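Local coordinates for protein mandalate racemase/muconate lactonizing enzyme (Unidentified, PDB 4E4U) that probably acts as an isomerase or lyase of the mandelate racemase/muconate lactonizing enzyme family, although its substrate is not established, at residues L281-V286 against A317-Q322. Sequence-based numbering, arbitrary orientation.
Sequences LNVARV and AAASIQ
With chi1 at -63°, Val-283 sets CG1 anti to its carbonyl carbon and CG2 between the backbone N and that carbon, and the two methyls face helix 314-325 together. CG2 makes the closer approach, resting on the helix 3.8 Å from Ala-319 CB and 3.7 Å from Ser-320 N, while CG1 lies over Ser-320 CA. These are van der Waals contacts, the one between Val-283 CG2 and Ala-319 CB being apolar, and the small side chains let the loop come near, Val-283 CA and Ser-320 CA being 5.9 Å apart. Ser-320 holds OG anti to its backbone N (chi1 -160°), where a water joins the segments: it accepts from Val-283 N at 3.0 Å and donates to Ser-320 OG at 3.0 Å. That hydroxyl is also hydrogen-bonded to Gln-333 OE1. Val-283 and Ser-320 are each modelled in two conformers, so the side-chain contacts belong to one of them.

Beside the valine, Asn-282 OD1 accepts a hydrogen bond from Ala-284 N at 2.8 Å in the carbonyl plane, closing an Asx turn, and Asn-282 O takes both Arg-285 N and Val-286 N. Asn-282 ND2 is hydrogen-bonded to His-309 ND1 and Asn-312 OD1, and Met-99 of helix 88-109 touches both Ala-284 and Ala-319. The loop that follows strand 278-279 thus packs on the helix after its parallel neighbour, strand 305-306, as in the (beta/alpha)7beta barrel of the enolase superfamily.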
loop_
_atom_site.group_PDB
_atom_site.type_symbol
_atom_site.label_atom_id
_atom_site.label_comp_id
_atom_site.label_asym_id
_atom_site.label_seq_id
_atom_site.Cartn_x
_atom_site.Cartn_y
_atom_site.Cartn_z
ATOM N N LEU A 281 -21.922 -18.064 -4.541
ATOM C CA LEU A 281 -22.667 -18.271 -3.313
ATOM C C LEU A 281 -23.687 -19.399 -3.489
ATOM O O LEU A 281 -24.264 -19.576 -4.572
ATOM C CB LEU A 281 -23.360 -16.963 -2.906
ATOM C CG LEU A 281 -24.419 -16.402 -3.865
ATOM C CD1 LEU A 281 -25.818 -16.951 -3.591
ATOM C CD2 LEU A 281 -24.441 -14.884 -3.807
ATOM N N ASN A 282 -23.909 -20.155 -2.421
ATOM C CA ASN A 282 -25.033 -21.074 -2.357
ATOM C C ASN A 282 -26.021 -20.470 -1.368
ATOM O O ASN A 282 -25.671 -20.238 -0.197
ATOM C CB ASN A 282 -24.584 -22.470 -1.932
ATOM C CG ASN A 282 -25.708 -23.484 -1.994
ATOM O OD1 ASN A 282 -26.791 -23.264 -1.441
ATOM N ND2 ASN A 282 -25.458 -24.605 -2.659
ATOM N N VAL A 283 -27.237 -20.202 -1.835
ATOM C CA VAL A 283 -28.234 -19.509 -1.011
ATOM C C VAL A 283 -28.614 -20.295 0.234
ATOM O O VAL A 283 -29.116 -19.722 1.199
ATOM C CB VAL A 283 -29.521 -19.139 -1.797
ATOM C CG1 VAL A 283 -29.201 -18.171 -2.918
ATOM C CG2 VAL A 283 -30.212 -20.389 -2.345
ATOM N N ALA A 284 -28.379 -21.607 0.201
ATOM C CA ALA A 284 -28.663 -22.483 1.339
ATOM C C ALA A 284 -27.494 -22.593 2.330
ATOM O O ALA A 284 -27.580 -23.317 3.319
ATOM C CB ALA A 284 -29.095 -23.861 0.849
ATOM N N ARG A 285 -26.411 -21.865 2.063
ATOM C CA ARG A 285 -25.256 -21.802 2.967
ATOM C C ARG A 285 -24.938 -20.394 3.470
ATOM O O ARG A 285 -24.464 -20.234 4.598
ATOM C CB ARG A 285 -24.004 -22.381 2.287
ATOM C CG ARG A 285 -22.680 -21.983 2.946
ATOM C CD ARG A 285 -21.544 -22.844 2.458
ATOM N NE ARG A 285 -21.498 -24.104 3.189
ATOM C CZ ARG A 285 -20.896 -25.215 2.773
ATOM N NH1 ARG A 285 -20.307 -25.268 1.580
ATOM N NH2 ARG A 285 -20.892 -26.281 3.560
ATOM N N VAL A 286 -25.165 -19.371 2.647
ATOM C CA VAL A 286 -24.620 -18.048 2.972
ATOM C C VAL A 286 -25.361 -17.269 4.051
ATOM O O VAL A 286 -24.841 -16.268 4.544
ATOM C CB VAL A 286 -24.456 -17.133 1.720
ATOM C CG1 VAL A 286 -23.482 -17.747 0.736
ATOM C CG2 VAL A 286 -25.803 -16.827 1.074
ATOM N N ALA A 317 -32.488 -24.854 -5.094
ATOM C CA ALA A 317 -32.436 -24.364 -6.472
ATOM C C ALA A 317 -33.511 -23.306 -6.717
ATOM O O ALA A 317 -33.237 -22.254 -7.310
ATOM C CB ALA A 317 -32.575 -25.511 -7.458
ATOM N N ALA A 318 -34.726 -23.574 -6.243
ATOM C CA ALA A 318 -35.809 -22.605 -6.383
ATOM C C ALA A 318 -35.454 -21.267 -5.737
ATOM O O ALA A 318 -35.684 -20.210 -6.325
ATOM C CB ALA A 318 -37.106 -23.154 -5.816
ATOM N N ALA A 319 -34.872 -21.312 -4.539
ATOM C CA ALA A 319 -34.460 -20.084 -3.866
ATOM C C ALA A 319 -33.383 -19.357 -4.676
ATOM O O ALA A 319 -33.409 -18.128 -4.799
ATOM C CB ALA A 319 -33.972 -20.387 -2.453
ATOM N N SER A 320 -32.450 -20.125 -5.222
ATOM C CA SER A 320 -31.379 -19.567 -6.028
ATOM C C SER A 320 -31.936 -18.849 -7.257
ATOM O O SER A 320 -31.466 -17.767 -7.631
ATOM C CB SER A 320 -30.428 -20.684 -6.441
ATOM O OG SER A 320 -29.177 -20.163 -6.813
ATOM N N ILE A 321 -32.948 -19.454 -7.868
ATOM C CA ILE A 321 -33.621 -18.887 -9.021
ATOM C C ILE A 321 -34.317 -17.579 -8.648
ATOM O O ILE A 321 -34.293 -16.622 -9.417
ATOM C CB ILE A 321 -34.615 -19.916 -9.600
ATOM C CG1 ILE A 321 -33.832 -21.037 -10.286
ATOM C CG2 ILE A 321 -35.617 -19.254 -10.543
ATOM C CD1 ILE A 321 -34.596 -22.347 -10.422
ATOM N N GLN A 322 -34.923 -17.529 -7.462
ATOM C CA GLN A 322 -35.548 -16.289 -7.000
ATOM C C GLN A 322 -34.528 -15.152 -6.914
ATOM O O GLN A 322 -34.784 -14.042 -7.382
ATOM C CB GLN A 322 -36.228 -16.493 -5.643
ATOM C CG GLN A 322 -37.405 -17.450 -5.686
ATOM C CD GLN A 322 -38.598 -16.889 -6.428
ATOM O OE1 GLN A 322 -39.011 -15.757 -6.190
ATOM N NE2 GLN A 322 -39.169 -17.682 -7.325
HETATM O O HOH W 1 -27.588 -21.318 -4.569
#